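Local coordinates for protein shikimate dehydrogenase (Listeria monocytogenes, PDB 3TNL) that probably catalyses the reversible NADPH-linked reduction of 3-dehydroshikimate to shikimate on the pathway to chorismate, and binds NAD and shikimate, at residues B[102-105]-B[106-110]; B[169-172]-B[173-177]; B[245-249]-B[250-254]; B[303-307]-B[308-312]. All coordinates share one frame; numbering follows the deposited sequence.

Contact 1 (B[102-105]-B[106-110]); sequences TNIH and KYLDK
His105 swings its CG into the position between its own backbone N and carbonyl carbon (chi1 68°), which lays the imidazole ring back over the chain, one face above Lys106 N. The same face takes a CH-pi contact from the lysine chain: Lys106 CG stands 4.3 Å from the centroid of the His105 ring, 21° off the ring normal and shifted toward the rim. Lys106 then runs alongside Asn103, both side chains pointing the same way. Its CG packs on the backbone, with Lys106 CG 3.1 Å from Asn103 O, and further out Lys106 CE comes to 3.8 Å from Asn103 OD1. All this is draped on a short 3-10 turn of residues 104-107, part of the substrate-binding domain, that leads into strand 110-111. Three successive i to i+3 bonds build the turn and its exit: Lys106 N to Asn103 O (3.2 Å), Tyr107 N to Ile104 O (2.8 Å) and Leu108 N to His105 O (3.2 Å). On the inner side Ile104 CG1 meets Leu108 CD2 at 4.1 Å, and both residues also rest on Val121. Ile104 reaches down onto Trp94 and Val96 of strand 93-96, its side chain about 6 Å from that of Lys101, the inferred proton acceptor, while Tyr107 leans on Leu79 and Val83 of helix 79-88.

Contact 2 (B[169-172]-B[173-177]); sequences ICIQ and AALDG
The C-terminal end of helix 164-175, the helix of a Rossmann beta-alpha-beta unit between strands 156-160 and 180-185, is closed here by a Schellman motif. Gly177 is the first residue to leave helical geometry; its positive phi (108°) turns the chain out of the helix, with two bonds back into the last turn, among them Gly177 N to Ala174 O at 3.3 Å. Ahead of it the i to i+4 ladder runs on: Ala173 N to Ile169 O (2.8 Å), Ala174 N to Cys170 O (3.0 Å), Leu175 N to Ile171 O (2.9 Å) and Asp176 N to Gln172 O (2.8 Å). Ile169, Cys170 and Ala173 turn toward strand 156-160, where Ile159 meets the first two and Met157 meets Ile169 and Ala173. Ile169 also touches Val262, an inferred NADP(+)-binding residue, and its side chain stays about 7 Å from the bound NAD. On another flank Gln172 touches Ala114 of helix 113-118 and Thr139 of helix 137-147. Gln172 sets its CG anti to the backbone N and bends at the next bond (chi2 67°), folding the amide along the helix toward its C-terminal end. There Gln172 NE2 gives Asp176 OD1 a nearly straight bond of 2.9 Å, leaving within the amide plane and meeting the carboxylate oxygen on its syn side but tilted out of the carboxylate plane, with the two planes 46° apart.

Contact 3 (B[245-249]-B[250-254]); sequences TLLPS and ADMLR. With NAD (nicotinamide-adenine-dinucleotide), chain H.
Asp251 OD2 takes a 2.7 Å bond from Ser249 OG, a grip that is doubtful in so far as it belongs to one of the two conformers of Ser249, and a salt bridge from Arg221 NH1 of helix 217-226. The hydroxyl is the donor and comes in from above the carboxylate plane. Asp251 places its CG between the backbone N and carbonyl carbon (chi1 68°), which brings the acid back over Ser249. The backbone makes its own tie, Met252 N to Ser249 O at 3.1 Å, opening the short 3-10 turn 250-252. The apolar ends gather beside this turn. Leu247 and Leu253 meet tip to tip, Leu247 CD2 lying 3.7 Å from Leu253 CD1, while the extended Met252 crosses Pro248 at about a right angle with Met252 CE 3.9 Å from Pro248 CB. Just upstream is an ST turn, Thr245 OG1 accepting from Leu247 N at 3.1 Å. It frames Leu246, a residue of the NAD pocket whose CD2 packs 3.7 Å from NAD C2A of the adenine. The salt bridge to Arg221, joined in one conformer by the serine hydroxyl, would probably favour the charged form of the Asp251 carboxylate.

Contact 4 (B[303-307]-B[308-312]); sequences KEMPV and DYIKE
Pro306 and Tyr309 lie on one flank of the helix start, with Pro306 CB 3.9 Å from Tyr309 CB. Tyr309 has its CG anti to the backbone N (chi1 170°), and beyond CB the phenol leads away from the proline, whose CG comes to the ring only obliquely. Another flank belongs to Met305 and Ile310: the methionine runs extended through its first two torsions (chi1 169°, chi2 -176°), which carries Met305 SD to 4.2 Å from Ile310 CG1. Ile310 CG1 also rides close over the backbone, 3.4 Å from Pro306 O. Pro306 is the N-cap of helix 307-313 and the centre of an inverse gamma turn. Its carbonyl opens the helical ladder, taking Ile310 N at 3.0 Å, and Lys311 N to Val307 O follows at 2.8 Å. Val307 faces inward on Trp291 and Ala294 of helix 286-301, where Met305 also touches Phe297 and Ile310 touches Leu290. Helix 52-63 also contributes: His56 meets Met305, Met55 and Glu58 meet Ile310, and Lys62 meets Tyr309. At the solvent end Glu312 forms a salt bridge with Lys28 of the second subunit, while the helix itself rests against helices 286-301 and 52-63.

Overall arrangement
All four contacts are local turns within unbroken stretches, so none closes a long loop; they follow one another in series, with no nesting or crossing and no touch between them. Contact 1 comes first, in the loop between strands 93-96 and 110-111 of the mixed sheet. Contact 2 ends the first helix after the opening strand of the parallel Rossmann sheet, its centre about 22 Å from that of contact 1. Contact 3 lies in the loop between strands 229-232 and 258-261 of that sheet, across the chain's centre from contact 1. Contact 4 starts the last helix, which returns to helix 52-63 and so ties the C terminus to the early part of the chain.

Contact 1 (B[102-105]-B[106-110])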
loop_
_atom_site.group_PDB
_atom_site.type_symbol
_atom_site.label_atom_id
_atom_site.label_comp_id
_atom_site.label_asym_id
_atom_site.label_seq_id
_atom_site.Cartn_x
_atom_site.Cartn_y
_atom_site.Cartn_z
ATOM N N THR B 102 3.459 13.942 -16.857
ATOM C CA THR B 102 2.801 14.440 -18.063
ATOM C C THR B 102 1.965 13.403 -18.815
ATOM O O THR B 102 1.220 13.764 -19.716
ATOM C CB THR B 102 3.803 15.099 -19.016
ATOM O OG1 THR B 102 4.724 14.122 -19.498
ATOM C CG2 THR B 102 4.553 16.210 -18.333
ATOM N N ASN B 103 2.063 12.123 -18.444
ATOM C CA ASN B 103 1.270 11.077 -19.093
ATOM C C ASN B 103 0.040 10.626 -18.319
ATOM O O ASN B 103 -0.910 10.140 -18.906
ATOM C CB ASN B 103 2.113 9.807 -19.307
ATOM C CG ASN B 103 3.143 9.932 -20.425
ATOM O OD1 ASN B 103 3.049 10.787 -21.285
ATOM N ND2 ASN B 103 4.122 9.024 -20.419
ATOM N N ILE B 104 0.042 10.841 -17.008
ATOM C CA ILE B 104 -0.998 10.228 -16.147
ATOM C C ILE B 104 -2.402 10.730 -16.423
ATOM O O ILE B 104 -3.347 9.986 -16.216
ATOM C CB ILE B 104 -0.635 10.259 -14.652
ATOM C CG1 ILE B 104 -1.504 9.269 -13.856
ATOM C CG2 ILE B 104 -0.698 11.666 -14.107
ATOM C CD1 ILE B 104 -1.130 9.193 -12.357
ATOM N N HIS B 105 -2.538 11.961 -16.921
ATOM C CA HIS B 105 -3.855 12.496 -17.190
ATOM C C HIS B 105 -4.673 11.552 -18.062
ATOM O O HIS B 105 -5.888 11.534 -17.950
ATOM C CB HIS B 105 -3.789 13.867 -17.873
ATOM C CG HIS B 105 -3.243 13.797 -19.262
ATOM N ND1 HIS B 105 -1.889 13.816 -19.537
ATOM C CD2 HIS B 105 -3.869 13.652 -20.455
ATOM C CE1 HIS B 105 -1.711 13.715 -20.844
ATOM N NE2 HIS B 105 -2.895 13.594 -21.419
ATOM N N LYS B 106 -4.017 10.778 -18.930
ATOM C CA LYS B 106 -4.681 9.801 -19.806
ATOM C C LYS B 106 -5.564 8.810 -19.048
ATOM O O LYS B 106 -6.566 8.302 -19.569
ATOM C CB LYS B 106 -3.640 8.921 -20.547
ATOM C CG LYS B 106 -2.577 9.602 -21.431
ATOM C CD LYS B 106 -1.521 8.518 -21.864
ATOM C CE LYS B 106 -0.164 9.086 -22.330
ATOM N NZ LYS B 106 -0.210 9.849 -23.593
ATOM N N TYR B 107 -5.170 8.531 -17.811
ATOM C CA TYR B 107 -5.795 7.516 -16.993
ATOM C C TYR B 107 -6.657 8.065 -15.875
ATOM O O TYR B 107 -7.166 7.277 -15.068
ATOM C CB TYR B 107 -4.700 6.592 -16.400
ATOM C CG TYR B 107 -3.759 6.088 -17.465
ATOM C CD1 TYR B 107 -4.267 5.412 -18.564
ATOM C CD2 TYR B 107 -2.382 6.290 -17.392
ATOM C CE1 TYR B 107 -3.438 4.958 -19.556
ATOM C CE2 TYR B 107 -1.538 5.827 -18.398
ATOM C CZ TYR B 107 -2.094 5.183 -19.478
ATOM O OH TYR B 107 -1.307 4.693 -20.499
ATOM N N LEU B 108 -6.820 9.395 -15.830
ATOM C CA LEU B 108 -7.628 10.050 -14.820
ATOM C C LEU B 108 -8.956 10.487 -15.396
ATOM O O LEU B 108 -9.198 10.372 -16.616
ATOM C CB LEU B 108 -6.863 11.243 -14.248
ATOM C CG LEU B 108 -5.432 10.988 -13.734
ATOM C CD1 LEU B 108 -4.823 12.265 -13.134
ATOM C CD2 LEU B 108 -5.399 9.836 -12.712
ATOM N N ASP B 109 -9.829 10.978 -14.544
ATOM C CA ASP B 109 -11.170 11.376 -14.957
ATOM C C ASP B 109 -11.371 12.881 -15.015
ATOM O O ASP B 109 -12.154 13.368 -15.863
ATOM C CB ASP B 109 -12.194 10.759 -14.003
ATOM C CG ASP B 109 -12.034 9.264 -13.910
ATOM O OD1 ASP B 109 -12.056 8.612 -14.993
ATOM O OD2 ASP B 109 -11.883 8.719 -12.797
ATOM N N LYS B 110 -10.701 13.625 -14.128
ATOM C CA LYS B 110 -10.831 15.078 -14.054
ATOM C C LYS B 110 -9.482 15.703 -13.699
ATOM O O LYS B 110 -8.619 15.033 -13.121
ATOM C CB LYS B 110 -11.826 15.482 -12.959
ATOM C CG LYS B 110 -13.272 15.067 -13.202
ATOM C CD LYS B 110 -14.194 15.670 -12.127
ATOM C CE LYS B 110 -15.653 15.390 -12.436
ATOM N NZ LYS B 110 -16.078 16.033 -13.720
#

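Contact 2 (B[169-172]-B[173-177])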
loop_
_atom_site.group_PDB
_atom_site.type_symbol
_atom_site.label_atom_id
_atom_site.label_comp_id
_atom_site.label_asym_id
_atom_site.label_seq_id
_atom_site.Cartn_x
_atom_site.Cartn_y
_atom_site.Cartn_z
ATOM N N ILE B 169 5.712 26.510 -11.725
ATOM C CA ILE B 169 5.834 27.777 -11.050
ATOM C C ILE B 169 5.359 28.912 -11.942
ATOM O O ILE B 169 4.615 29.796 -11.496
ATOM C CB ILE B 169 7.313 28.041 -10.605
ATOM C CG1 ILE B 169 7.672 27.154 -9.422
ATOM C CG2 ILE B 169 7.538 29.537 -10.206
ATOM C CD1 ILE B 169 9.180 27.038 -9.170
ATOM N N CYS B 170 5.773 28.890 -13.206
ATOM C CA CYS B 170 5.366 29.982 -14.120
ATOM C C CYS B 170 3.858 30.036 -14.319
ATOM O O CYS B 170 3.262 31.115 -14.218
ATOM C CB CYS B 170 6.032 29.867 -15.475
ATOM S SG CYS B 170 7.795 30.234 -15.519
ATOM N N ILE B 171 3.256 28.876 -14.605
ATOM C CA ILE B 171 1.814 28.782 -14.830
ATOM C C ILE B 171 1.077 29.204 -13.588
ATOM O O ILE B 171 0.205 30.068 -13.634
ATOM C CB ILE B 171 1.401 27.337 -15.206
ATOM C CG1 ILE B 171 1.943 26.989 -16.583
ATOM C CG2 ILE B 171 -0.127 27.176 -15.216
ATOM C CD1 ILE B 171 1.380 27.845 -17.683
ATOM N N GLN B 172 1.454 28.627 -12.462
ATOM C CA GLN B 172 0.752 28.950 -11.186
ATOM C C GLN B 172 0.890 30.441 -10.818
ATOM O O GLN B 172 -0.066 31.095 -10.386
ATOM C CB GLN B 172 1.196 28.097 -9.991
ATOM C CG GLN B 172 0.175 28.163 -8.889
ATOM C CD GLN B 172 -1.142 27.497 -9.298
ATOM O OE1 GLN B 172 -1.160 26.314 -9.636
ATOM N NE2 GLN B 172 -2.239 28.261 -9.280
ATOM N N ALA B 173 2.085 30.984 -11.019
ATOM C CA ALA B 173 2.328 32.391 -10.718
ATOM C C ALA B 173 1.390 33.247 -11.574
ATOM O O ALA B 173 0.761 34.167 -11.063
ATOM C CB ALA B 173 3.791 32.757 -10.987
ATOM N N ALA B 174 1.265 32.918 -12.865
ATOM C CA ALA B 174 0.373 33.658 -13.779
ATOM C C ALA B 174 -1.095 33.535 -13.354
ATOM O O ALA B 174 -1.827 34.540 -13.339
ATOM C CB ALA B 174 0.530 33.173 -15.180
ATOM N N LEU B 175 -1.519 32.315 -13.027
ATOM C CA LEU B 175 -2.898 32.088 -12.545
ATOM C C LEU B 175 -3.155 32.831 -11.235
ATOM O O LEU B 175 -4.285 33.270 -10.996
ATOM C CB LEU B 175 -3.166 30.582 -12.351
ATOM C CG LEU B 175 -3.224 29.748 -13.628
ATOM C CD1 LEU B 175 -3.263 28.282 -13.323
ATOM C CD2 LEU B 175 -4.421 30.164 -14.539
ATOM N N ASP B 176 -2.147 32.999 -10.379
ATOM C CA ASP B 176 -2.286 33.664 -9.091
ATOM C C ASP B 176 -2.178 35.193 -9.149
ATOM O O ASP B 176 -2.278 35.860 -8.123
ATOM C CB ASP B 176 -1.219 33.158 -8.116
ATOM C CG ASP B 176 -1.428 31.706 -7.697
ATOM O OD1 ASP B 176 -2.310 31.013 -8.263
ATOM O OD2 ASP B 176 -0.645 31.273 -6.823
ATOM N N GLY B 177 -1.883 35.756 -10.299
ATOM C CA GLY B 177 -1.850 37.210 -10.404
ATOM C C GLY B 177 -0.518 37.916 -10.539
ATOM O O GLY B 177 -0.472 39.127 -10.414
#

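Contact 3 (B[245-249]-B[250-254])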
loop_
_atom_site.group_PDB
_atom_site.type_symbol
_atom_site.label_atom_id
_atom_site.label_comp_id
_atom_site.label_asym_id
_atom_site.label_seq_id
_atom_site.Cartn_x
_atom_site.Cartn_y
_atom_site.Cartn_z
ATOM N N THR B 245 26.685 28.664 -10.949
ATOM C CA THR B 245 25.561 29.566 -11.054
ATOM C C THR B 245 25.334 30.000 -12.509
ATOM O O THR B 245 26.263 29.982 -13.307
ATOM C CB THR B 245 25.751 30.798 -10.129
ATOM O OG1 THR B 245 24.569 31.595 -10.183
ATOM C CG2 THR B 245 26.970 31.644 -10.524
ATOM N N LEU B 246 24.078 30.319 -12.832
ATOM C CA LEU B 246 23.716 30.936 -14.112
ATOM C C LEU B 246 23.712 32.481 -14.046
ATOM O O LEU B 246 23.530 33.122 -15.053
ATOM C CB LEU B 246 22.361 30.455 -14.570
ATOM C CG LEU B 246 22.283 28.957 -14.902
ATOM C CD1 LEU B 246 20.838 28.554 -15.222
ATOM C CD2 LEU B 246 23.277 28.542 -16.033
ATOM N N LEU B 247 23.964 33.087 -12.885
ATOM C CA LEU B 247 23.958 34.559 -12.780
ATOM C C LEU B 247 25.257 35.106 -13.374
ATOM O O LEU B 247 26.341 34.734 -12.895
ATOM C CB LEU B 247 23.873 35.002 -11.332
ATOM C CG LEU B 247 23.867 36.518 -11.093
ATOM C CD1 LEU B 247 22.569 37.130 -11.626
ATOM C CD2 LEU B 247 24.074 36.784 -9.597
ATOM N N PRO B 248 25.172 36.001 -14.379
ATOM C CA PRO B 248 26.407 36.485 -14.981
ATOM C C PRO B 248 27.228 37.456 -14.134
ATOM O O PRO B 248 28.442 37.411 -14.159
ATOM C CB PRO B 248 25.918 37.184 -16.280
ATOM C CG PRO B 248 24.642 36.547 -16.586
ATOM C CD PRO B 248 24.014 36.281 -15.259
ATOM N N SER B 249 26.542 38.334 -13.409
ATOM C CA SER B 249 27.197 39.397 -12.682
ATOM C C SER B 249 26.435 39.782 -11.422
ATOM O O SER B 249 25.203 39.943 -11.435
ATOM C CB SER B 249 27.295 40.601 -13.627
ATOM O OG SER B 249 28.066 41.639 -13.065
ATOM N N ALA B 250 27.184 39.954 -10.331
ATOM C CA ALA B 250 26.608 40.343 -9.054
ATOM C C ALA B 250 25.887 41.687 -9.153
ATOM O O ALA B 250 24.877 41.905 -8.453
ATOM C CB ALA B 250 27.686 40.367 -7.924
ATOM N N ASP B 251 26.373 42.571 -10.034
ATOM C CA ASP B 251 25.788 43.914 -10.174
ATOM C C ASP B 251 24.437 43.917 -10.893
ATOM O O ASP B 251 23.816 44.987 -11.066
ATOM C CB ASP B 251 26.766 44.893 -10.831
ATOM C CG ASP B 251 27.041 44.571 -12.284
ATOM O OD1 ASP B 251 27.929 45.242 -12.872
ATOM O OD2 ASP B 251 26.386 43.715 -12.900
ATOM N N MET B 252 23.947 42.738 -11.261
ATOM C CA MET B 252 22.579 42.600 -11.795
ATOM C C MET B 252 21.581 42.547 -10.623
ATOM O O MET B 252 20.372 42.728 -10.813
ATOM C CB MET B 252 22.385 41.365 -12.693
ATOM C CG MET B 252 23.149 41.462 -13.930
ATOM S SD MET B 252 22.899 40.003 -14.917
ATOM C CE MET B 252 23.829 40.471 -16.408
ATOM N N LEU B 253 22.081 42.327 -9.401
ATOM C CA LEU B 253 21.244 42.235 -8.210
ATOM C C LEU B 253 21.247 43.586 -7.481
ATOM O O LEU B 253 22.064 44.460 -7.777
ATOM C CB LEU B 253 21.763 41.116 -7.305
ATOM C CG LEU B 253 22.042 39.759 -7.939
ATOM C CD1 LEU B 253 22.433 38.718 -6.863
ATOM C CD2 LEU B 253 20.845 39.262 -8.668
ATOM N N ARG B 254 20.310 43.762 -6.550
ATOM C CA ARG B 254 20.194 44.965 -5.729
ATOM C C ARG B 254 19.582 44.552 -4.413
ATOM O O ARG B 254 18.906 43.528 -4.341
ATOM C CB ARG B 254 19.361 46.044 -6.401
ATOM C CG ARG B 254 17.878 45.642 -6.614
ATOM C CD ARG B 254 17.131 46.622 -7.475
ATOM N NE ARG B 254 15.708 46.296 -7.500
ATOM C CZ ARG B 254 15.165 45.327 -8.235
ATOM N NH1 ARG B 254 15.922 44.540 -8.982
ATOM N NH2 ARG B 254 13.856 45.136 -8.143
HETATM P PA NAD H . 13.888 19.191 -15.403
HETATM O O1A NAD H . 14.856 18.078 -15.796
HETATM O O2A NAD H . 12.415 19.007 -15.713
HETATM O O5B NAD H . 14.443 20.591 -16.001
HETATM C C5B NAD H . 15.815 20.986 -15.968
HETATM C C4B NAD H . 15.922 22.489 -16.254
HETATM O O4B NAD H . 17.265 22.922 -15.985
HETATM C C3B NAD H . 15.733 22.816 -17.722
HETATM O O3B NAD H . 15.175 24.152 -17.812
HETATM C C2B NAD H . 17.127 22.830 -18.302
HETATM O O2B NAD H . 17.261 23.678 -19.435
HETATM C C1B NAD H . 17.919 23.396 -17.142
HETATM N N9A NAD H . 19.346 23.058 -17.075
HETATM C C8A NAD H . 19.848 21.860 -16.689
HETATM N N7A NAD H . 21.196 21.925 -16.677
HETATM C C5A NAD H . 21.590 23.172 -17.040
HETATM C C6A NAD H . 22.779 23.851 -17.212
HETATM N N6A NAD H . 23.946 23.244 -16.975
HETATM N N1A NAD H . 22.770 25.154 -17.566
HETATM C C2A NAD H . 21.601 25.799 -17.806
HETATM N N3A NAD H . 20.395 25.204 -17.665
HETATM C C4A NAD H . 20.344 23.908 -17.285
HETATM O O3 NAD H . 14.120 19.419 -13.838
HETATM P PN NAD H . 13.034 19.858 -12.738
HETATM O O1N NAD H . 12.232 18.681 -12.242
HETATM O O2N NAD H . 12.320 21.128 -13.205
HETATM O O5D NAD H . 13.947 20.231 -11.463
HETATM C C5D NAD H . 14.841 21.334 -11.561
HETATM C C4D NAD H . 15.307 21.581 -10.140
HETATM O O4D NAD H . 14.164 21.814 -9.298
HETATM C C3D NAD H . 16.017 20.365 -9.567
HETATM O O3D NAD H . 17.228 20.801 -8.942
HETATM C C2D NAD H . 15.045 19.800 -8.544
HETATM O O2D NAD H . 15.702 19.077 -7.479
HETATM C C1D NAD H . 14.323 21.060 -8.083
HETATM N N1N NAD H . 12.984 20.875 -7.518
HETATM C C2N NAD H . 12.726 21.310 -6.270
HETATM C C3N NAD H . 11.458 21.167 -5.715
HETATM C C7N NAD H . 11.142 21.643 -4.334
HETATM O O7N NAD H . 10.151 21.135 -3.811
HETATM N N7N NAD H . 11.900 22.597 -3.753
HETATM C C4N NAD H . 10.446 20.556 -6.472
HETATM C C5N NAD H . 10.736 20.120 -7.760
HETATM C C6N NAD H . 12.025 20.285 -8.269
#

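Contact 4 (B[303-307]-B[308-312])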
loop_
_atom_site.group_PDB
_atom_site.type_symbol
_atom_site.label_atom_id
_atom_site.label_comp_id
_atom_site.label_asym_id
_atom_site.label_seq_id
_atom_site.Cartn_x
_atom_site.Cartn_y
_atom_site.Cartn_z
ATOM N N LYS B 303 -7.659 17.481 6.435
ATOM C CA LYS B 303 -7.118 18.016 7.659
ATOM C C LYS B 303 -5.848 18.773 7.279
ATOM O O LYS B 303 -5.208 18.486 6.294
ATOM C CB LYS B 303 -6.890 16.955 8.694
ATOM C CG LYS B 303 -8.218 16.275 9.047
ATOM C CD LYS B 303 -8.207 15.642 10.383
ATOM C CE LYS B 303 -9.542 14.962 10.654
ATOM N NZ LYS B 303 -9.702 14.502 12.044
ATOM N N GLU B 304 -5.535 19.786 8.068
ATOM C CA GLU B 304 -4.369 20.615 7.835
ATOM C C GLU B 304 -3.098 19.932 8.322
ATOM O O GLU B 304 -3.038 19.490 9.467
ATOM C CB GLU B 304 -4.566 21.930 8.615
ATOM C CG GLU B 304 -3.483 22.958 8.422
ATOM C CD GLU B 304 -3.817 24.294 9.076
ATOM O OE1 GLU B 304 -4.789 24.372 9.864
ATOM O OE2 GLU B 304 -3.086 25.264 8.798
ATOM N N MET B 305 -2.064 19.873 7.474
ATOM C CA MET B 305 -0.757 19.313 7.872
ATOM C C MET B 305 -0.047 20.260 8.818
ATOM O O MET B 305 -0.065 21.446 8.580
ATOM C CB MET B 305 0.167 19.105 6.642
ATOM C CG MET B 305 1.645 18.778 7.004
ATOM S SD MET B 305 2.831 18.634 5.609
ATOM C CE MET B 305 2.132 17.292 4.959
ATOM N N PRO B 306 0.601 19.726 9.873
ATOM C CA PRO B 306 1.362 20.576 10.830
ATOM C C PRO B 306 2.771 20.836 10.265
ATOM O O PRO B 306 3.719 20.128 10.608
ATOM C CB PRO B 306 1.400 19.716 12.087
ATOM C CG PRO B 306 1.351 18.320 11.580
ATOM C CD PRO B 306 0.515 18.330 10.339
ATOM N N VAL B 307 2.886 21.855 9.401
ATOM C CA VAL B 307 4.113 22.122 8.655
ATOM C C VAL B 307 5.343 22.429 9.513
ATOM O O VAL B 307 6.446 21.948 9.232
ATOM C CB VAL B 307 3.888 23.240 7.562
ATOM C CG1 VAL B 307 5.235 23.701 6.986
ATOM C CG2 VAL B 307 2.943 22.747 6.449
ATOM N N ASP B 308 5.156 23.237 10.549
ATOM C CA ASP B 308 6.251 23.582 11.443
ATOM C C ASP B 308 6.782 22.325 12.134
ATOM O O ASP B 308 7.996 22.149 12.284
ATOM C CB ASP B 308 5.782 24.599 12.478
ATOM C CG ASP B 308 5.321 25.911 11.848
ATOM O OD1 ASP B 308 5.648 26.163 10.670
ATOM O OD2 ASP B 308 4.639 26.698 12.539
ATOM N N TYR B 309 5.866 21.446 12.537
ATOM C CA TYR B 309 6.234 20.190 13.187
ATOM C C TYR B 309 7.061 19.351 12.215
ATOM O O TYR B 309 8.112 18.845 12.581
ATOM C CB TYR B 309 4.993 19.438 13.686
ATOM C CG TYR B 309 5.275 18.028 14.162
ATOM C CD1 TYR B 309 5.111 16.930 13.297
ATOM C CD2 TYR B 309 5.717 17.784 15.458
ATOM C CE1 TYR B 309 5.372 15.633 13.718
ATOM C CE2 TYR B 309 5.984 16.484 15.895
ATOM C CZ TYR B 309 5.816 15.419 15.015
ATOM O OH TYR B 309 6.073 14.143 15.439
ATOM N N ILE B 310 6.594 19.222 10.965
ATOM C CA ILE B 310 7.321 18.456 9.962
ATOM C C ILE B 310 8.707 19.062 9.667
ATOM O O ILE B 310 9.703 18.340 9.556
ATOM C CB ILE B 310 6.473 18.306 8.651
ATOM C CG1 ILE B 310 5.198 17.501 8.942
ATOM C CG2 ILE B 310 7.281 17.654 7.515
ATOM C CD1 ILE B 310 5.440 16.085 9.563
ATOM N N LYS B 311 8.777 20.377 9.538
ATOM C CA LYS B 311 10.056 21.017 9.269
ATOM C C LYS B 311 11.059 20.678 10.364
ATOM O O LYS B 311 12.220 20.410 10.086
ATOM C CB LYS B 311 9.908 22.540 9.170
ATOM C CG LYS B 311 11.204 23.250 8.807
ATOM C CD LYS B 311 10.995 24.729 8.471
ATOM C CE LYS B 311 10.513 25.531 9.658
ATOM N NZ LYS B 311 10.403 26.985 9.323
ATOM N N GLU B 312 10.599 20.684 11.611
ATOM C CA GLU B 312 11.474 20.364 12.739
ATOM C C GLU B 312 11.957 18.899 12.747
ATOM O O GLU B 312 13.097 18.628 13.121
ATOM C CB GLU B 312 10.795 20.715 14.069
ATOM C CG GLU B 312 11.654 20.440 15.323
ATOM C CD GLU B 312 12.969 21.251 15.394
ATOM O OE1 GLU B 312 13.113 22.279 14.685
ATOM O OE2 GLU B 312 13.856 20.862 16.193
#